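Long-range contacts in periplasmic beta-glucosidase (Pseudomonas aeruginosa, PDB 6R5T), which probably hydrolyses terminal, non-reducing beta-D-glucosyl residues as a periplasmic glycoside hydrolase of family 3, releasing beta-D-glucose: residues Y616-L626 with E638-R649; N164-M172 with D323-R333. The protein carries 1 engineered substitution. All coordinates share one frame; numbering follows the deposited sequence. Where two conformers were deposited one is given.

Contact 1 of 2, residues Y616-L626 with E638-R649; sequences YTEFSLSPLRL and EARVTLSNSGKR
Leu621 lays its CD2 methyl over two side chains of the facing strand, 3.8 Å from Leu643 CD1 and 3.9 Å from Val641 CG2. Phe619 is on the same face as Leu621 and continues this apolar row: its CB lies 4.0 Å from Leu643 CD1, while its ring crosses Asn645 with the ring and amide planes 41° apart. The backbones run antiparallel, with Ser620 and Ser644 as a hydrogen-bonded pair. Beyond Leu621 the register shifts by one, and a side chain takes over a backbone role at the shift. Ser622 turns its OG between its own N and carbonyl carbon (chi1 70°), where it accepts a nearly straight bond from Thr642 N at 2.8 Å. Regular pairing resumes at Arg625 and Arg640, then Leu626 CD2 packs 3.7 Å from Ala639 CB. At the other end Asn645 links Thr617, Gly647 and Arg649. With its CG anti to N (chi1 -177°), its OD1 receives Thr617 OG1 at 2.7 Å and, in the carbonyl plane, Gly647 N at 3.1 Å, the latter closing an Asx turn. Its ND2 donates to Arg649 O, nearly within the amide plane, and also to Leu681 O, so both ends of the amide are engaged and its rotation is fixed. Arg640 leaves the opposite face to Phe619 and bridges Glu638 and Glu688. Leu643 and Ala639 also touch strand 651-660 of the second sheet, the layered packing of a beta sandwich, here the fibronectin type III-like domain, with 619-626 as an edge strand of its three-stranded sheet.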
loop_
_atom_site.group_PDB
_atom_site.type_symbol
_atom_site.label_atom_id
_atom_site.label_comp_id
_atom_site.label_asym_id
_atom_site.label_seq_id
_atom_site.Cartn_x
_atom_site.Cartn_y
_atom_site.Cartn_z
ATOM N N TYR A 616 9.833 34.537 2.188
ATOM C CA TYR A 616 10.238 35.745 1.452
ATOM C C TYR A 616 11.624 36.215 1.896
ATOM O O TYR A 616 12.169 37.190 1.310
ATOM C CB TYR A 616 9.218 36.854 1.666
ATOM C CG TYR A 616 7.820 36.581 1.167
ATOM C CD1 TYR A 616 7.548 35.691 0.138
ATOM C CD2 TYR A 616 6.757 37.268 1.694
ATOM C CE1 TYR A 616 6.260 35.486 -0.330
ATOM C CE2 TYR A 616 5.463 37.055 1.269
ATOM C CZ TYR A 616 5.202 36.184 0.221
ATOM O OH TYR A 616 3.927 35.965 -0.200
ATOM N N THR A 617 12.196 35.624 2.929
ATOM C CA THR A 617 13.604 35.884 3.307
ATOM C C THR A 617 14.413 34.607 3.184
ATOM O O THR A 617 13.889 33.568 2.791
ATOM C CB THR A 617 13.633 36.516 4.699
ATOM O OG1 THR A 617 14.889 37.156 4.843
ATOM C CG2 THR A 617 13.427 35.510 5.815
ATOM N N GLU A 618 15.682 34.706 3.485
ATOM C CA GLU A 618 16.601 33.541 3.456
ATOM C C GLU A 618 17.139 33.335 4.865
ATOM O O GLU A 618 17.284 34.309 5.632
ATOM C CB GLU A 618 17.759 33.728 2.471
ATOM C CG GLU A 618 17.376 33.403 1.033
ATOM C CD GLU A 618 16.995 31.965 0.686
ATOM O OE1 GLU A 618 17.186 31.033 1.509
ATOM O OE2 GLU A 618 16.463 31.781 -0.412
ATOM N N PHE A 619 17.391 32.090 5.192
ATOM C CA PHE A 619 17.925 31.715 6.505
ATOM C C PHE A 619 19.227 30.940 6.326
ATOM O O PHE A 619 19.477 30.284 5.267
ATOM C CB PHE A 619 16.898 30.900 7.290
ATOM C CG PHE A 619 15.622 31.643 7.607
ATOM C CD1 PHE A 619 15.512 32.425 8.752
ATOM C CD2 PHE A 619 14.523 31.544 6.764
ATOM C CE1 PHE A 619 14.323 33.093 9.039
ATOM C CE2 PHE A 619 13.343 32.195 7.060
ATOM C CZ PHE A 619 13.260 33.006 8.188
ATOM N N SER A 620 20.071 31.071 7.330
ATOM C CA SER A 620 21.386 30.385 7.408
ATOM C C SER A 620 21.472 29.645 8.731
ATOM O O SER A 620 20.930 30.118 9.744
ATOM C CB SER A 620 22.533 31.342 7.260
ATOM O OG SER A 620 22.429 32.085 6.041
ATOM N N LEU A 621 22.049 28.449 8.723
ATOM C CA LEU A 621 22.361 27.689 9.959
ATOM C C LEU A 621 23.875 27.572 10.056
ATOM O O LEU A 621 24.539 27.314 9.038
ATOM C CB LEU A 621 21.744 26.288 9.963
ATOM C CG LEU A 621 20.233 26.209 10.147
ATOM C CD1 LEU A 621 19.680 24.846 9.825
ATOM C CD2 LEU A 621 19.882 26.554 11.567
ATOM N N SER A 622 24.404 27.807 11.247
ATOM C CA SER A 622 25.823 27.568 11.550
ATOM C C SER A 622 26.020 26.061 11.628
ATOM O O SER A 622 25.059 25.286 11.643
ATOM C CB SER A 622 26.203 28.254 12.827
ATOM O OG SER A 622 25.611 27.629 13.963
ATOM N N PRO A 623 27.280 25.593 11.716
ATOM C CA PRO A 623 27.534 24.160 11.789
ATOM C C PRO A 623 26.918 23.581 13.053
ATOM O O PRO A 623 26.934 24.213 14.115
ATOM C CB PRO A 623 29.067 24.083 11.847
ATOM C CG PRO A 623 29.516 25.369 11.236
ATOM C CD PRO A 623 28.523 26.397 11.709
ATOM N N LEU A 624 26.401 22.363 12.927
ATOM C CA LEU A 624 25.847 21.659 14.078
ATOM C C LEU A 624 26.981 21.236 15.017
ATOM O O LEU A 624 27.986 20.704 14.525
ATOM C CB LEU A 624 25.124 20.420 13.558
ATOM C CG LEU A 624 24.592 19.484 14.630
ATOM C CD1 LEU A 624 23.566 20.127 15.528
ATOM C CD2 LEU A 624 24.041 18.234 13.982
ATOM N N ARG A 625 26.788 21.478 16.293
ATOM C CA ARG A 625 27.767 21.066 17.328
ATOM C C ARG A 625 27.045 20.289 18.427
ATOM O O ARG A 625 26.031 20.758 18.957
ATOM C CB ARG A 625 28.495 22.322 17.820
ATOM C CG ARG A 625 29.327 23.015 16.734
ATOM C CD ARG A 625 30.568 22.226 16.301
ATOM N NE ARG A 625 31.438 22.842 15.279
ATOM C CZ ARG A 625 31.543 22.450 13.992
ATOM N NH1 ARG A 625 30.808 21.449 13.520
ATOM N NH2 ARG A 625 32.377 23.075 13.164
ATOM N N LEU A 626 27.597 19.137 18.822
ATOM C CA LEU A 626 27.069 18.354 19.949
ATOM C C LEU A 626 27.935 18.626 21.188
ATOM O O LEU A 626 29.152 18.819 21.019
ATOM C CB LEU A 626 27.099 16.868 19.599
ATOM C CG LEU A 626 26.385 16.471 18.319
ATOM C CD1 LEU A 626 26.421 14.950 18.150
ATOM C CD2 LEU A 626 24.950 16.975 18.337
ATOM N N GLU A 638 23.275 17.899 24.421
ATOM C CA GLU A 638 22.788 19.108 23.695
ATOM C C GLU A 638 23.324 19.112 22.258
ATOM O O GLU A 638 24.520 18.866 22.032
ATOM C CB GLU A 638 23.174 20.378 24.453
ATOM C CG GLU A 638 22.489 20.500 25.804
ATOM C CD GLU A 638 22.926 21.726 26.591
ATOM O OE1 GLU A 638 23.936 22.362 26.192
ATOM O OE2 GLU A 638 22.231 22.057 27.574
ATOM N N ALA A 639 22.460 19.518 21.325
ATOM C CA ALA A 639 22.786 19.783 19.914
ATOM C C ALA A 639 22.535 21.262 19.706
ATOM O O ALA A 639 21.382 21.722 19.948
ATOM C CB ALA A 639 21.935 18.923 19.035
ATOM N N ARG A 640 23.586 21.987 19.336
ATOM C CA ARG A 640 23.470 23.441 19.183
ATOM C C ARG A 640 23.700 23.870 17.752
ATOM O O ARG A 640 24.647 23.411 17.073
ATOM C CB ARG A 640 24.470 24.168 20.080
ATOM C CG ARG A 640 24.119 24.081 21.552
ATOM C CD ARG A 640 25.051 24.939 22.406
ATOM N NE ARG A 640 24.757 24.647 23.806
ATOM C CZ ARG A 640 24.506 25.550 24.747
ATOM N NH1 ARG A 640 24.585 26.847 24.490
ATOM N NH2 ARG A 640 24.222 25.145 25.974
ATOM N N VAL A 641 22.877 24.824 17.337
ATOM C CA VAL A 641 23.040 25.464 16.031
ATOM C C VAL A 641 22.561 26.910 16.167
ATOM O O VAL A 641 21.638 27.152 16.961
ATOM C CB VAL A 641 22.275 24.660 14.976
ATOM C CG1 VAL A 641 20.758 24.783 15.148
ATOM C CG2 VAL A 641 22.746 24.976 13.605
ATOM N N THR A 642 23.172 27.807 15.418
ATOM C CA THR A 642 22.702 29.206 15.352
ATOM C C THR A 642 21.932 29.385 14.055
ATOM O O THR A 642 22.512 29.155 12.970
ATOM C CB THR A 642 23.840 30.217 15.512
ATOM O OG1 THR A 642 24.375 29.915 16.804
ATOM C CG2 THR A 642 23.362 31.655 15.490
ATOM N N LEU A 643 20.714 29.896 14.178
ATOM C CA LEU A 643 19.880 30.289 13.023
ATOM C C LEU A 643 20.012 31.788 12.799
ATOM O O LEU A 643 19.847 32.538 13.788
ATOM C CB LEU A 643 18.437 29.917 13.318
ATOM C CG LEU A 643 17.421 30.352 12.271
ATOM C CD1 LEU A 643 17.549 29.550 10.987
ATOM C CD2 LEU A 643 16.006 30.272 12.827
ATOM N N SER A 644 20.189 32.203 11.557
ATOM C CA SER A 644 20.258 33.640 11.177
ATOM C C SER A 644 19.279 33.945 10.048
ATOM O O SER A 644 19.096 33.106 9.146
ATOM C CB SER A 644 21.666 34.015 10.752
ATOM O OG SER A 644 22.591 33.615 11.733
ATOM N N ASN A 645 18.676 35.113 10.078
ATOM C CA ASN A 645 17.901 35.633 8.951
ATOM C C ASN A 645 18.892 36.412 8.097
ATOM O O ASN A 645 19.368 37.490 8.529
ATOM C CB ASN A 645 16.742 36.492 9.453
ATOM C CG ASN A 645 15.844 37.024 8.369
ATOM O OD1 ASN A 645 16.258 37.107 7.210
ATOM N ND2 ASN A 645 14.640 37.439 8.727
ATOM N N SER A 646 19.245 35.845 6.956
ATOM C CA SER A 646 20.284 36.429 6.085
ATOM C C SER A 646 19.654 37.169 4.896
ATOM O O SER A 646 20.402 37.503 3.943
ATOM C CB SER A 646 21.252 35.337 5.666
ATOM O OG SER A 646 20.567 34.271 5.058
ATOM N N GLY A 647 18.347 37.444 4.922
ATOM C CA GLY A 647 17.622 38.184 3.881
ATOM C C GLY A 647 17.144 39.560 4.339
ATOM O O GLY A 647 17.638 40.084 5.353
ATOM N N LYS A 648 16.123 40.100 3.702
ATOM C CA LYS A 648 15.712 41.499 3.901
ATOM C C LYS A 648 14.339 41.654 4.555
ATOM O O LYS A 648 13.928 42.795 4.814
ATOM C CB LYS A 648 15.715 42.195 2.536
ATOM C CG LYS A 648 17.035 42.115 1.773
ATOM C CD LYS A 648 16.845 42.173 0.265
ATOM C CE LYS A 648 18.157 42.381 -0.463
ATOM N NZ LYS A 648 17.951 42.342 -1.924
ATOM N N ARG A 649 13.623 40.564 4.859
ATOM C CA ARG A 649 12.300 40.672 5.491
ATOM C C ARG A 649 12.320 39.827 6.747
ATOM O O ARG A 649 12.947 38.785 6.762
ATOM C CB ARG A 649 11.178 40.186 4.570
ATOM C CG ARG A 649 11.064 41.012 3.296
ATOM C CD ARG A 649 10.093 40.358 2.361
ATOM N NE ARG A 649 9.896 41.162 1.196
ATOM C CZ ARG A 649 8.980 42.127 1.089
ATOM N NH1 ARG A 649 8.112 42.360 2.074
ATOM N NH2 ARG A 649 8.929 42.822 -0.038
HETATM O O HOH W 1 11.277 39.362 -0.584
HETATM O O HOH W 2 14.225 39.065 1.656
#

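Contact 2 of 2, residues N164-M172 with D323-R333; sequences NLAAPDSIM and DLGLFADPYRR
The guanidinium groups of Arg332 and Arg333 meet the 164-172 loop largely through backbone carbonyls. Arg332 presents an edge side-on: NE reaches Ala166 O at 2.8 Å, in the carbonyl plane and on a lone pair, while NH2 reaches the same oxygen at 3.0 Å from above that plane. Its bend at chi3 (-54°) turns this edge to the carbonyl. Arg333 instead extends from CG to NE, inserting its group among several oxygens. Ser170 O takes NE at 3.0 Å, nearly along the C=O axis but 26° out of the guanidinium plane, and Leu165 O lies near that plane at the edge, in a weak bond from NH2. NH1 turns back to Leu324 O at 3.0 Å, in plane with that carbonyl, and makes a salt bridge to Asp120. Apolar packing flanks these polar groups: Met172 CE sits 4.0 Å from Leu324 CG, the two side chains crossing at about a right angle, and Ala166 CB rests 3.8 Å from Gly325 CA. Gly325, just after helix 307-323, takes positive phi (87°) in a Schellman motif. A type I turn from Asn164 to Ala167 and another from Ala167 to Ser170 present the receiving carbonyls. The buried Arg333 thus spends its N-H groups on main-chain oxygens and one carboxylate, and Asp120 would probably balance its charge. All the loop's acceptors for these two arginines are main-chain carbonyls, so the hydrogen bonding reads the course of the loop's backbone.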
loop_
_atom_site.group_PDB
_atom_site.type_symbol
_atom_site.label_atom_id
_atom_site.label_comp_id
_atom_site.label_asym_id
_atom_site.label_seq_id
_atom_site.Cartn_x
_atom_site.Cartn_y
_atom_site.Cartn_z
ATOM N N ASN A 164 -9.363 22.274 34.587
ATOM C CA ASN A 164 -10.506 21.641 35.285
ATOM C C ASN A 164 -11.612 21.320 34.283
ATOM O O ASN A 164 -12.166 22.251 33.650
ATOM C CB ASN A 164 -10.949 22.570 36.416
ATOM C CG ASN A 164 -12.097 22.033 37.240
ATOM O OD1 ASN A 164 -12.669 20.986 36.958
ATOM N ND2 ASN A 164 -12.469 22.800 38.252
ATOM N N LEU A 165 -11.915 20.034 34.155
ATOM C CA LEU A 165 -12.968 19.549 33.228
ATOM C C LEU A 165 -14.348 20.065 33.629
ATOM O O LEU A 165 -15.231 20.035 32.778
ATOM C CB LEU A 165 -12.971 18.022 33.138
ATOM C CG LEU A 165 -12.095 17.439 32.048
ATOM C CD1 LEU A 165 -11.983 15.934 32.201
ATOM C CD2 LEU A 165 -12.634 17.816 30.684
ATOM N N ALA A 166 -14.535 20.586 34.859
ATOM C CA ALA A 166 -15.834 21.122 35.289
ATOM C C ALA A 166 -15.942 22.615 34.917
ATOM O O ALA A 166 -17.056 23.194 34.985
ATOM C CB ALA A 166 -16.011 20.875 36.769
ATOM N N ALA A 167 -14.865 23.237 34.441
ATOM C CA ALA A 167 -14.934 24.666 34.081
ATOM C C ALA A 167 -15.934 24.843 32.970
ATOM O O ALA A 167 -15.981 24.030 32.029
ATOM C CB ALA A 167 -13.599 25.235 33.659
ATOM N N PRO A 168 -16.720 25.930 32.992
ATOM C CA PRO A 168 -17.696 26.159 31.955
ATOM C C PRO A 168 -17.092 26.480 30.584
ATOM O O PRO A 168 -17.840 26.490 29.671
ATOM C CB PRO A 168 -18.513 27.379 32.407
ATOM C CG PRO A 168 -18.049 27.701 33.808
ATOM C CD PRO A 168 -16.772 26.949 34.064
ATOM N N ASP A 169 -15.791 26.757 30.487
ATOM C CA ASP A 169 -15.182 26.996 29.166
ATOM C C ASP A 169 -14.289 25.799 28.780
ATOM O O ASP A 169 -13.459 25.977 27.875
ATOM C CB ASP A 169 -14.431 28.318 29.158
ATOM C CG ASP A 169 -13.323 28.437 30.183
ATOM O OD1 ASP A 169 -13.183 27.556 31.086
ATOM O OD2 ASP A 169 -12.598 29.437 30.087
ATOM N N SER A 170 -14.410 24.671 29.461
ATOM C CA SER A 170 -13.706 23.404 29.137
ATOM C C SER A 170 -14.686 22.493 28.411
ATOM O O SER A 170 -15.894 22.508 28.705
ATOM C CB SER A 170 -13.161 22.719 30.360
ATOM O OG SER A 170 -12.083 23.445 30.934
ATOM N N ILE A 171 -14.150 21.583 27.593
ATOM C CA ILE A 171 -14.881 20.414 27.058
ATOM C C ILE A 171 -13.974 19.211 27.247
ATOM O O ILE A 171 -12.710 19.335 27.248
ATOM C CB ILE A 171 -15.318 20.568 25.598
ATOM C CG1 ILE A 171 -14.100 20.645 24.650
ATOM C CG2 ILE A 171 -16.263 21.747 25.454
ATOM C CD1 ILE A 171 -14.453 20.828 23.199
ATOM N N MET A 172 -14.571 18.037 27.289
ATOM C CA MET A 172 -13.809 16.780 27.339
ATOM C C MET A 172 -13.375 16.401 25.919
ATOM O O MET A 172 -14.139 16.589 24.966
ATOM C CB MET A 172 -14.672 15.645 27.897
ATOM C CG MET A 172 -13.967 14.340 27.929
ATOM S SD MET A 172 -14.895 13.038 28.854
ATOM C CE MET A 172 -14.755 13.704 30.512
ATOM N N ASP A 323 -16.664 14.292 36.208
ATOM C CA ASP A 323 -15.498 15.147 35.895
ATOM C C ASP A 323 -15.951 16.408 35.146
ATOM O O ASP A 323 -15.305 17.460 35.361
ATOM C CB ASP A 323 -14.437 14.389 35.115
ATOM C CG ASP A 323 -13.717 13.344 35.928
ATOM O OD1 ASP A 323 -13.879 13.324 37.217
ATOM O OD2 ASP A 323 -13.037 12.488 35.282
ATOM N N LEU A 324 -16.998 16.313 34.331
ATOM C CA LEU A 324 -17.535 17.456 33.567
ATOM C C LEU A 324 -18.325 18.441 34.452
ATOM O O LEU A 324 -18.729 19.493 33.973
ATOM C CB LEU A 324 -18.379 16.916 32.429
ATOM C CG LEU A 324 -17.528 16.450 31.253
ATOM C CD1 LEU A 324 -18.341 15.616 30.311
ATOM C CD2 LEU A 324 -16.973 17.658 30.540
ATOM N N GLY A 325 -18.549 18.074 35.704
ATOM C CA GLY A 325 -19.237 18.934 36.682
ATOM C C GLY A 325 -20.738 18.785 36.629
ATOM O O GLY A 325 -21.443 19.625 37.217
ATOM N N LEU A 326 -21.262 17.824 35.872
ATOM C CA LEU A 326 -22.698 17.772 35.549
ATOM C C LEU A 326 -23.516 17.286 36.749
ATOM O O LEU A 326 -24.692 17.590 36.773
ATOM C CB LEU A 326 -22.921 16.950 34.282
ATOM C CG LEU A 326 -22.318 17.586 33.025
ATOM C CD1 LEU A 326 -22.299 16.552 31.892
ATOM C CD2 LEU A 326 -23.095 18.820 32.567
ATOM N N PHE A 327 -22.929 16.565 37.672
ATOM C CA PHE A 327 -23.675 16.191 38.912
ATOM C C PHE A 327 -23.739 17.400 39.846
ATOM O O PHE A 327 -24.710 17.508 40.594
ATOM C CB PHE A 327 -23.075 14.999 39.616
ATOM C CG PHE A 327 -23.329 13.706 38.909
ATOM C CD1 PHE A 327 -24.610 13.184 38.877
ATOM C CD2 PHE A 327 -22.326 13.045 38.235
ATOM C CE1 PHE A 327 -24.893 12.002 38.216
ATOM C CE2 PHE A 327 -22.592 11.842 37.613
ATOM C CZ PHE A 327 -23.877 11.337 37.557
ATOM N N ALA A 328 -22.785 18.323 39.769
ATOM C CA ALA A 328 -22.788 19.535 40.627
ATOM C C ALA A 328 -23.759 20.561 40.055
ATOM O O ALA A 328 -24.486 21.219 40.816
ATOM C CB ALA A 328 -21.381 20.060 40.748
ATOM N N ASP A 329 -23.800 20.707 38.723
ATOM C CA ASP A 329 -24.763 21.591 38.052
ATOM C C ASP A 329 -24.890 21.147 36.608
ATOM O O ASP A 329 -24.007 21.442 35.792
ATOM C CB ASP A 329 -24.333 23.057 38.127
ATOM C CG ASP A 329 -25.268 24.039 37.422
ATOM O OD1 ASP A 329 -26.394 23.647 37.013
ATOM O OD2 ASP A 329 -24.832 25.201 37.262
ATOM N N PRO A 330 -26.019 20.509 36.263
ATOM C CA PRO A 330 -26.280 20.038 34.906
ATOM C C PRO A 330 -26.358 21.191 33.904
ATOM O O PRO A 330 -26.304 20.922 32.670
ATOM C CB PRO A 330 -27.601 19.282 34.958
ATOM C CG PRO A 330 -28.113 19.414 36.371
ATOM C CD PRO A 330 -27.092 20.139 37.203
ATOM N N TYR A 331 -26.543 22.434 34.404
ATOM C CA TYR A 331 -26.691 23.637 33.548
ATOM C C TYR A 331 -25.435 24.506 33.571
ATOM O O TYR A 331 -25.511 25.663 33.122
ATOM C CB TYR A 331 -27.948 24.436 33.934
ATOM C CG TYR A 331 -29.227 23.661 33.750
ATOM C CD1 TYR A 331 -29.869 23.601 32.534
ATOM C CD2 TYR A 331 -29.746 22.905 34.788
ATOM C CE1 TYR A 331 -31.036 22.883 32.351
ATOM C CE2 TYR A 331 -30.898 22.151 34.626
ATOM C CZ TYR A 331 -31.551 22.145 33.409
ATOM O OH TYR A 331 -32.686 21.424 33.221
ATOM N N ARG A 332 -24.299 23.974 33.994
ATOM C CA ARG A 332 -23.081 24.811 34.180
ATOM C C ARG A 332 -22.584 25.391 32.853
ATOM O O ARG A 332 -21.976 26.481 32.895
ATOM C CB ARG A 332 -21.996 24.030 34.895
ATOM C CG ARG A 332 -21.448 22.834 34.116
ATOM C CD ARG A 332 -20.681 21.866 34.979
ATOM N NE ARG A 332 -19.630 22.528 35.724
ATOM C CZ ARG A 332 -19.660 22.856 37.027
ATOM N NH1 ARG A 332 -20.658 22.488 37.800
ATOM N NH2 ARG A 332 -18.650 23.491 37.562
ATOM N N ARG A 333 -22.877 24.757 31.708
ATOM C CA ARG A 333 -22.495 25.312 30.382
ATOM C C ARG A 333 -23.703 25.942 29.684
ATOM O O ARG A 333 -23.608 26.256 28.494
ATOM C CB ARG A 333 -21.849 24.191 29.545
ATOM C CG ARG A 333 -20.555 23.696 30.152
ATOM C CD ARG A 333 -19.881 22.637 29.247
ATOM N NE ARG A 333 -18.626 22.315 29.850
ATOM C CZ ARG A 333 -18.432 21.484 30.878
ATOM N NH1 ARG A 333 -19.386 20.681 31.313
ATOM N NH2 ARG A 333 -17.236 21.383 31.382
HETATM O O HOH W 3 -13.463 17.691 37.234
#

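How the contacts relate
Both contacts are partly buried and lie away from the annotated sites, but they hold different elements. Contact 1 joins neighbouring strands of the fibronectin type III-like domain, only 12 residues apart in sequence; contact 2 joins loops 151 residues apart, one leading into strand 172-178 of the parallel barrel sheet and the other following helix 307-323. The centres of contact 1 and contact 2 are about 46 Å apart, and the two do not touch. Contact 1 buries 945 Å² through backbone bonds, a few hydroxyl and amide bonds, and one apolar face; contact 2 buries 507 Å², and its cross-segment bonds all run from arginine side chains to carbonyls, as suits irregular chain without strand pairing.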